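Local structure of aminopeptidase (Aneurinibacillus sp. AM-1, 5IB9) at residues Gln299-Gly304 with Gly344-Glu349; Val303-Ala308 with Pro365-Tyr370; Gly309-Tyr314 with Phe361-Val366. The protein probably removes amino acids from the N-termini of peptides, as a zinc-dependent aminopeptidase of the M28 family that also carries a protease-associated domain. All blocks are in the same frame, centred on the assembly; numbering follows the deposited sequence.

Interaction 1 of 3, residues Gln299-Gly304 with Gly344-Glu349. With ZN (zinc ion), chain C; BES (2-(3-amino-2-hydroxy-4-phenyl-butyrylamino)-4-methyl-pentanoic acid), chain H.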
# COMPACT_ATOMS: atom_id res chain seq x y z
N GLN A 299 6.68 -14.19 15.54
CA GLN A 299 6.57 -12.81 16.02
C GLN A 299 6.81 -12.67 17.53
O GLN A 299 6.24 -13.46 18.30
CB GLN A 299 5.18 -12.26 15.68
CG GLN A 299 4.93 -10.87 16.31
CD GLN A 299 5.76 -9.73 15.65
OE1 GLN A 299 6.49 -9.93 14.72
NE2 GLN A 299 5.57 -8.50 16.08
N LEU A 300 7.77 -11.84 17.91
CA LEU A 300 8.13 -11.69 19.37
C LEU A 300 7.63 -10.31 19.79
O LEU A 300 8.10 -9.28 19.31
CB LEU A 300 9.68 -11.72 19.44
CG LEU A 300 10.37 -13.02 18.95
CD1 LEU A 300 11.78 -12.71 18.72
CD2 LEU A 300 10.37 -13.90 20.26
N ASP A 301 6.62 -10.33 20.67
CA ASP A 301 6.04 -9.01 21.16
C ASP A 301 5.67 -9.24 22.63
O ASP A 301 4.80 -10.08 22.91
CB ASP A 301 4.83 -8.75 20.34
CG ASP A 301 4.33 -7.25 20.39
OD1 ASP A 301 4.85 -6.51 21.23
OD2 ASP A 301 3.56 -6.76 19.54
N MET A 302 6.30 -8.45 23.48
CA MET A 302 6.16 -8.51 24.93
C MET A 302 6.64 -9.82 25.52
O MET A 302 5.85 -10.64 25.89
CB MET A 302 4.73 -8.16 25.31
CG MET A 302 4.49 -6.79 24.98
SD MET A 302 2.78 -6.16 25.15
CE MET A 302 2.44 -6.53 26.85
N VAL A 303 7.95 -9.96 25.59
CA VAL A 303 8.55 -11.23 25.94
C VAL A 303 9.61 -11.11 27.06
O VAL A 303 10.47 -11.98 27.22
CB VAL A 303 9.24 -11.92 24.72
CG1 VAL A 303 8.13 -12.37 23.73
CG2 VAL A 303 10.26 -10.94 23.97
N GLY A 304 9.52 -10.00 27.80
CA GLY A 304 10.49 -9.83 28.94
C GLY A 304 9.96 -9.30 30.24
O GLY A 304 10.82 -9.04 31.07
N GLY A 344 -4.77 -11.90 17.59
CA GLY A 344 -4.15 -11.08 16.53
C GLY A 344 -3.33 -9.97 17.23
O GLY A 344 -2.61 -10.22 18.21
N ARG A 345 -3.48 -8.75 16.75
CA ARG A 345 -3.00 -7.53 17.41
C ARG A 345 -1.48 -7.37 17.34
O ARG A 345 -0.89 -6.65 18.20
CB ARG A 345 -3.42 -7.41 18.92
CG ARG A 345 -4.94 -7.50 19.16
CD ARG A 345 -5.27 -7.72 20.70
NE ARG A 345 -4.80 -6.61 21.53
CZ ARG A 345 -4.93 -6.54 22.85
NH1 ARG A 345 -5.57 -7.50 23.52
NH2 ARG A 345 -4.44 -5.49 23.51
N SER A 346 -0.82 -8.11 16.43
CA SER A 346 0.69 -7.91 16.28
C SER A 346 1.01 -8.36 14.85
O SER A 346 0.15 -8.75 14.10
CB SER A 346 1.48 -8.65 17.35
OG SER A 346 2.81 -8.14 17.40
N ASP A 347 2.27 -8.22 14.50
CA ASP A 347 2.72 -8.37 13.09
C ASP A 347 2.55 -9.77 12.51
O ASP A 347 2.52 -9.86 11.27
CB ASP A 347 4.19 -7.92 12.97
CG ASP A 347 4.36 -6.44 13.35
OD1 ASP A 347 3.71 -5.59 12.70
OD2 ASP A 347 5.11 -6.20 14.34
N HIS A 348 2.30 -10.79 13.33
CA HIS A 348 2.01 -12.12 12.74
C HIS A 348 0.76 -12.07 11.88
O HIS A 348 0.65 -12.85 10.94
CB HIS A 348 1.91 -13.20 13.80
CG HIS A 348 0.85 -12.93 14.83
ND1 HIS A 348 0.77 -11.76 15.57
CD2 HIS A 348 -0.14 -13.75 15.24
CE1 HIS A 348 -0.30 -11.87 16.38
NE2 HIS A 348 -0.84 -13.08 16.21
N GLU A 349 -0.17 -11.15 12.16
CA GLU A 349 -1.40 -11.02 11.33
C GLU A 349 -1.09 -10.68 9.89
O GLU A 349 -1.86 -11.03 9.00
CB GLU A 349 -2.23 -9.93 11.93
CG GLU A 349 -3.71 -9.93 11.41
CD GLU A 349 -4.56 -9.03 12.32
OE1 GLU A 349 -4.61 -9.18 13.57
OE2 GLU A 349 -5.16 -8.14 11.77
ZN ZN C . 3.74 -4.79 20.74
N2 BES H . 1.78 -6.05 21.83
C1 BES H . 0.52 -5.43 21.44
C6 BES H . -0.50 -6.54 21.18
C7 BES H . -1.02 -7.33 22.38
C8 BES H . -1.30 -6.74 23.63
C12 BES H . -1.27 -8.71 22.19
C9 BES H . -1.82 -7.53 24.68
C11 BES H . -1.79 -9.51 23.24
C10 BES H . -2.05 -8.91 24.48
C2 BES H . 0.73 -4.56 20.19
O2 BES H . 1.91 -3.85 20.54
C3 BES H . -0.44 -3.64 20.14
O3 BES H . -0.55 -2.81 21.04
N1 BES H . -1.31 -3.83 19.21
C4 BES H . -2.52 -3.00 19.18
C13 BES H . -3.26 -3.51 17.96
C14 BES H . -2.52 -3.30 16.63
C15 BES H . -3.52 -3.76 15.57
C16 BES H . -2.02 -1.87 16.39
C5 BES H . -3.46 -3.26 20.34
O1 BES H . -4.35 -2.39 20.61
O4 BES H . -3.40 -4.29 21.03

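Interaction 2 of 3, residues Val303-Ala308 with Pro365-Tyr370. With BES (2-(3-amino-2-hydroxy-4-phenyl-butyrylamino)-4-methyl-pentanoic acid), chain H.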
# COMPACT_ATOMS: atom_id res chain seq x y z
N VAL A 303 7.95 -9.96 25.59
CA VAL A 303 8.55 -11.23 25.94
C VAL A 303 9.61 -11.11 27.06
O VAL A 303 10.47 -11.98 27.22
CB VAL A 303 9.24 -11.92 24.72
CG1 VAL A 303 8.13 -12.37 23.73
CG2 VAL A 303 10.26 -10.94 23.97
N GLY A 304 9.52 -10.00 27.80
CA GLY A 304 10.49 -9.83 28.94
C GLY A 304 9.96 -9.30 30.24
O GLY A 304 10.82 -9.04 31.07
N SER A 305 8.64 -9.17 30.46
CA SER A 305 8.14 -8.51 31.74
C SER A 305 8.06 -9.46 32.94
O SER A 305 7.31 -10.46 32.88
CB SER A 305 6.74 -7.93 31.49
OG SER A 305 6.33 -7.25 32.74
N LYS A 306 8.67 -9.01 34.06
CA LYS A 306 8.60 -9.76 35.35
C LYS A 306 7.13 -9.79 35.80
O LYS A 306 6.71 -10.68 36.60
CB LYS A 306 9.50 -9.04 36.37
CG LYS A 306 8.92 -7.80 36.92
CD LYS A 306 9.97 -7.09 37.89
CE LYS A 306 9.18 -6.07 38.82
NZ LYS A 306 7.97 -6.67 39.59
N ASP A 307 6.31 -8.85 35.40
CA ASP A 307 4.95 -8.75 35.86
C ASP A 307 3.85 -9.31 34.95
O ASP A 307 2.66 -8.99 35.11
CB ASP A 307 4.69 -7.27 36.10
CG ASP A 307 5.47 -6.71 37.29
OD1 ASP A 307 5.84 -7.48 38.24
OD2 ASP A 307 5.70 -5.49 37.25
N ALA A 308 4.25 -10.05 33.90
CA ALA A 308 3.29 -10.73 33.05
C ALA A 308 3.32 -12.17 33.40
O ALA A 308 4.20 -12.64 34.12
CB ALA A 308 3.79 -10.58 31.56
N PRO A 365 -1.35 -13.65 31.02
CA PRO A 365 -1.86 -12.31 30.79
C PRO A 365 -0.73 -11.25 30.93
O PRO A 365 0.26 -11.40 31.71
CB PRO A 365 -2.95 -12.16 31.91
CG PRO A 365 -2.48 -13.09 32.95
CD PRO A 365 -1.90 -14.29 32.23
N VAL A 366 -0.93 -10.19 30.18
CA VAL A 366 0.08 -9.15 30.08
C VAL A 366 0.13 -8.33 31.38
O VAL A 366 -0.84 -8.28 32.17
CB VAL A 366 -0.08 -8.20 28.89
CG1 VAL A 366 -0.16 -9.03 27.53
CG2 VAL A 366 -1.30 -7.24 29.02
N GLU A 367 1.24 -7.68 31.59
CA GLU A 367 1.47 -6.84 32.78
C GLU A 367 0.55 -5.61 32.80
O GLU A 367 -0.04 -5.20 31.78
CB GLU A 367 2.92 -6.41 32.71
CG GLU A 367 3.15 -5.45 31.52
CD GLU A 367 3.76 -6.16 30.34
OE1 GLU A 367 3.45 -7.34 30.08
OE2 GLU A 367 4.68 -5.53 29.70
N PRO A 368 0.44 -4.96 33.96
CA PRO A 368 -0.37 -3.74 34.03
C PRO A 368 0.23 -2.52 33.33
O PRO A 368 -0.50 -1.52 33.11
CB PRO A 368 -0.38 -3.43 35.53
CG PRO A 368 -0.00 -4.69 36.19
CD PRO A 368 0.96 -5.39 35.24
N TRP A 369 1.52 -2.62 32.93
CA TRP A 369 2.33 -1.47 32.47
C TRP A 369 2.26 -1.26 30.95
O TRP A 369 2.72 -0.23 30.45
CB TRP A 369 3.77 -1.64 32.90
CG TRP A 369 3.95 -2.24 34.25
CD1 TRP A 369 4.71 -3.31 34.57
CD2 TRP A 369 3.32 -1.79 35.47
NE1 TRP A 369 4.65 -3.56 35.93
CE2 TRP A 369 3.78 -2.65 36.49
CE3 TRP A 369 2.45 -0.73 35.76
CZ2 TRP A 369 3.38 -2.52 37.83
CZ3 TRP A 369 2.00 -0.61 37.10
CH2 TRP A 369 2.50 -1.51 38.11
N TYR A 370 1.58 -2.19 30.28
CA TYR A 370 1.38 -2.17 28.88
C TYR A 370 0.80 -0.82 28.36
O TYR A 370 -0.22 -0.40 28.87
CB TYR A 370 0.36 -3.32 28.70
CG TYR A 370 -0.25 -3.40 27.35
CD1 TYR A 370 0.53 -3.54 26.25
CD2 TYR A 370 -1.63 -3.39 27.20
CE1 TYR A 370 -0.03 -3.62 24.98
CE2 TYR A 370 -2.21 -3.47 25.94
CZ TYR A 370 -1.38 -3.56 24.83
OH TYR A 370 -1.95 -3.65 23.56
N2 BES H . 1.78 -6.05 21.83
C1 BES H . 0.52 -5.43 21.44
C6 BES H . -0.50 -6.54 21.18
C7 BES H . -1.02 -7.33 22.38
C8 BES H . -1.30 -6.74 23.63
C12 BES H . -1.27 -8.71 22.19
C9 BES H . -1.82 -7.53 24.68
C11 BES H . -1.79 -9.51 23.24
C10 BES H . -2.05 -8.91 24.48
C2 BES H . 0.73 -4.56 20.19
O2 BES H . 1.91 -3.85 20.54
C3 BES H . -0.44 -3.64 20.14
O3 BES H . -0.55 -2.81 21.04
N1 BES H . -1.31 -3.83 19.21
C4 BES H . -2.52 -3.00 19.18
C13 BES H . -3.26 -3.51 17.96
C14 BES H . -2.52 -3.30 16.63
C15 BES H . -3.52 -3.76 15.57
C16 BES H . -2.02 -1.87 16.39
C5 BES H . -3.46 -3.26 20.34
O1 BES H . -4.35 -2.39 20.61
O4 BES H . -3.40 -4.29 21.03
O HOH W 1 6.48 -4.67 31.84
O HOH W 2 -0.57 -10.27 35.00

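Interaction 3 of 3, residues Gly309-Tyr314 with Phe361-Val366. With BES (2-(3-amino-2-hydroxy-4-phenyl-butyrylamino)-4-methyl-pentanoic acid), chain H.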
# COMPACT_ATOMS: atom_id res chain seq x y z
N GLY A 309 2.42 -12.91 32.75
CA GLY A 309 2.36 -14.32 32.98
C GLY A 309 3.21 -15.27 32.18
O GLY A 309 4.38 -14.94 31.89
N ASP A 310 2.68 -16.48 31.96
CA ASP A 310 3.53 -17.51 31.36
C ASP A 310 3.52 -17.27 29.83
O ASP A 310 2.61 -16.69 29.30
CB ASP A 310 2.97 -18.93 31.55
CG ASP A 310 2.76 -19.32 33.04
OD1 ASP A 310 1.75 -20.03 33.33
OD2 ASP A 310 3.60 -18.93 33.86
N LEU A 311 4.51 -17.83 29.18
CA LEU A 311 4.58 -17.73 27.69
C LEU A 311 3.37 -18.45 27.04
O LEU A 311 3.00 -19.56 27.48
CB LEU A 311 5.94 -18.36 27.28
CG LEU A 311 6.37 -18.09 25.84
CD1 LEU A 311 6.52 -16.65 25.59
CD2 LEU A 311 7.63 -18.95 25.62
N ILE A 312 2.88 -17.90 25.93
CA ILE A 312 1.86 -18.59 25.16
C ILE A 312 2.15 -18.30 23.70
O ILE A 312 2.81 -17.28 23.37
CB ILE A 312 0.44 -18.11 25.58
CG1 ILE A 312 -0.68 -18.90 24.84
CG2 ILE A 312 0.31 -16.65 25.38
CD1 ILE A 312 -1.98 -18.85 25.66
N MET A 313 1.62 -19.14 22.83
CA MET A 313 1.73 -18.83 21.38
C MET A 313 0.34 -18.49 20.87
O MET A 313 -0.55 -19.28 21.04
CB MET A 313 2.15 -20.07 20.66
CG MET A 313 3.49 -20.59 21.13
SD MET A 313 4.08 -22.10 20.33
CE MET A 313 2.85 -23.31 20.94
N TYR A 314 0.16 -17.37 20.16
CA TYR A 314 -1.16 -17.03 19.65
C TYR A 314 -1.16 -17.10 18.12
O TYR A 314 -0.26 -16.61 17.43
CB TYR A 314 -1.52 -15.61 20.02
CG TYR A 314 -2.01 -15.42 21.44
CD1 TYR A 314 -2.96 -16.23 21.99
CD2 TYR A 314 -1.45 -14.43 22.21
CE1 TYR A 314 -3.38 -16.02 23.36
CE2 TYR A 314 -1.87 -14.19 23.60
CZ TYR A 314 -2.85 -14.98 24.09
OH TYR A 314 -3.26 -14.83 25.43
N PHE A 361 4.54 -14.95 19.99
CA PHE A 361 5.09 -15.39 21.34
C PHE A 361 5.07 -14.22 22.30
O PHE A 361 5.63 -13.17 21.95
CB PHE A 361 6.55 -15.94 21.20
CG PHE A 361 6.61 -17.21 20.37
CD1 PHE A 361 6.79 -18.42 21.02
CD2 PHE A 361 6.44 -17.20 18.99
CE1 PHE A 361 6.82 -19.65 20.32
CE2 PHE A 361 6.47 -18.46 18.27
CZ PHE A 361 6.63 -19.64 18.92
N ILE A 362 4.36 -14.38 23.43
CA ILE A 362 4.08 -13.24 24.37
C ILE A 362 3.81 -13.86 25.71
O ILE A 362 3.39 -15.05 25.79
CB ILE A 362 2.84 -12.51 23.89
CG1 ILE A 362 2.54 -11.30 24.81
CG2 ILE A 362 1.62 -13.42 23.66
CD1 ILE A 362 1.58 -10.25 24.10
N HIS A 363 4.15 -13.09 26.77
CA HIS A 363 3.77 -13.58 28.12
C HIS A 363 2.36 -13.03 28.44
O HIS A 363 2.13 -11.87 28.35
CB HIS A 363 4.73 -13.13 29.15
CG HIS A 363 6.12 -13.65 28.96
ND1 HIS A 363 6.54 -14.92 29.26
CD2 HIS A 363 7.21 -13.00 28.48
CE1 HIS A 363 7.83 -15.05 28.94
NE2 HIS A 363 8.25 -13.88 28.49
N ALA A 364 1.47 -13.97 28.81
CA ALA A 364 0.04 -13.62 29.01
C ALA A 364 -0.45 -14.33 30.28
O ALA A 364 0.01 -15.38 30.66
CB ALA A 364 -0.79 -14.08 27.79
N PRO A 365 -1.35 -13.65 31.02
CA PRO A 365 -1.86 -12.31 30.79
C PRO A 365 -0.73 -11.25 30.93
O PRO A 365 0.26 -11.40 31.71
CB PRO A 365 -2.95 -12.16 31.91
CG PRO A 365 -2.48 -13.09 32.95
CD PRO A 365 -1.90 -14.29 32.23
N VAL A 366 -0.93 -10.19 30.18
CA VAL A 366 0.08 -9.15 30.08
C VAL A 366 0.13 -8.33 31.38
O VAL A 366 -0.84 -8.28 32.17
CB VAL A 366 -0.08 -8.20 28.89
CG1 VAL A 366 -0.16 -9.03 27.53
CG2 VAL A 366 -1.30 -7.24 29.02
N2 BES H . 1.78 -6.05 21.83
C1 BES H . 0.52 -5.43 21.44
C6 BES H . -0.50 -6.54 21.18
C7 BES H . -1.02 -7.33 22.38
C8 BES H . -1.30 -6.74 23.63
C12 BES H . -1.27 -8.71 22.19
C9 BES H . -1.82 -7.53 24.68
C11 BES H . -1.79 -9.51 23.24
C10 BES H . -2.05 -8.91 24.48
C2 BES H . 0.73 -4.56 20.19
O2 BES H . 1.91 -3.85 20.54
C3 BES H . -0.44 -3.64 20.14
O3 BES H . -0.55 -2.81 21.04
N1 BES H . -1.31 -3.83 19.21
C4 BES H . -2.52 -3.00 19.18
C13 BES H . -3.26 -3.51 17.96
C14 BES H . -2.52 -3.30 16.63
C15 BES H . -3.52 -3.76 15.57
C16 BES H . -2.02 -1.87 16.39
C5 BES H . -3.46 -3.26 20.34
O1 BES H . -4.35 -2.39 20.61
O4 BES H . -3.40 -4.29 21.03

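Interaction 1 of 3, residues Gln299-Gly304 with Gly344-Glu349
Gln299 and His348 bring the two backbones nearest each other, their CA atoms 5.7 Å apart, where the end of strand 294-300 passes the segment leading into a short helix, and the gap then widens to 7.3 Å between the CA atoms of Asp301 and Ser346. Side chains bridge it. The hydroxyl of Ser346 stands in the middle: OG donates to OD2 of Asp301 at 2.7 Å, using the anti lone pair that faces away from OD1. The same OG accepts from Gln299 NE2 at 3.1 Å, lying 24° out of the amide plane. A bend in the glutamine chain (chi2 71°) carries NE2 there, and also to Asp347 OD2 at 2.9 Å, a weak, bent bond made with amide and carboxylate planes 81° apart; the other oxygen of Asp347 takes a bond from Ser279. A long neutral amide suits this spot, offering hydrogens to two acceptors without adding charge. Asp301 grips the zinc ion with both oxygens, OD1 at 2.1 Å and OD2 at 2.3 Å, which makes Ser346 a second-shell residue that probably helps to hold this metal ligand in place. Arg345 works on the inhibitor instead: NE reaches its carboxylate O4 at 2.8 Å, NH2 binds the same oxygen, and the guanidinium lays one face against the phenyl ring. His228 and Asp240 share the zinc with Asp301. Leu300 packs between helices 238-256 and 382-400, while Gln299 and His348 both rest on Leu360 of strand 358-364, the parallel neighbour of strand 294-300.

Interaction 2 of 3, residues Val303-Ala308 with Pro365-Tyr370
The indole of Trp369 makes an unusually short, straight bond to a carboxylate: NE1 donates to Asp307 OD2 at 2.6 Å with an N-H...O angle of 170°. OD2 lies in the ring plane and accepts the N-H on its anti lone pair, the carboxylate turned 62° from the indole. Its other oxygen, OD1, is held by a salt bridge to Lys306 NZ at 2.6 Å, so both ends of the group are taken. With the carboxylate cut back to an alanine, the indole N-H and the Lys306 ammonium would probably each lose a partner, and the ring is likely to be held less firmly in rotation. Behind this pair, Glu367 folds back over Ser305, its chain bent at chi2 (-101°), and OE1 comes within 3.6 Å of Ala308 CB. OE2 is bonded to Asn239 and to a water that also meets Ser305 OG. That hydroxyl further accepts from Asp307 N at 3.1 Å, an ST turn that shapes the loop. Segment 365-370 also faces the inhibitor, with Val366 CG1 3.6 Å from its phenyl atom C10 and Tyr370 OH donating to O3. Two acidic side chains thus tie a pocket loop to its neighbour, and the negative charge of Asp307 is likely to polarise the indole N-H.

Interaction 3 of 3, residues Gly309-Tyr314 with Phe361-Val366
Ile312 and Ile362 face each other as an antiparallel hydrogen-bonded pair, Ile312 N donating to Ile362 O at 2.9 Å and Ile362 N returning a longer bond to Ile312 O. From its CB, Ile362 sends out two branches on the face it shares with Ile312. CG2 touches CD2 of the Tyr314 ring at 3.5 Å and lies 3.9 Å from Ile312 CG2. CG1, anti to the backbone N (chi1 -179°), passes the carbonyl of Asp301, and CD1 at the tip meets C11 of the inhibitor's phenyl ring at 3.6 Å. A beta-branched chain suits the place, one methyl packing against Ile312 and Tyr314 on the sheet face while the other lines the pocket. On the opposite face, Leu311 sets CD1 over the flat side of the His363 ring, a CH-pi contact 4.2 Å from the centroid, and Met313 SD sits obliquely by the Phe361 ring in a Met-aromatic contact. At the loop end, Gly309 N bonds Pro365 O at 2.8 Å; any CB on this residue would clash with Ala364 O, so glycine fits. Helix 382-400 covers the face of Leu311, Phe361 and His363, with helix 322-334 beside Met313 and Phe361. Strand 310-315 joins strand 340-342 on its far side, and strand 358-364 runs parallel to strand 294-300.

How the interactions relate
All three contacts lie in the M28 peptidase domain around one bound inhibitor. The centres of interaction 1 and interaction 2 are about 13 Å apart, those of interaction 1 and interaction 3 about 10 Å, and those of interaction 2 and interaction 3 about 9 Å. Along the chain, strand 294-300 runs into the loop of interaction 2 and on to strand 310-315; the partner segments follow in the order 344-349, then strand 358-364 and its loop. Strand 358-364 pairs with both 294-300 and 310-315, so it joins interactions 1 and 3, while interaction 2 continues from the ends of these strands. Sheet ends and loops thus converge on the pocket, supplying a zinc ligand, polar grips and an apolar wall.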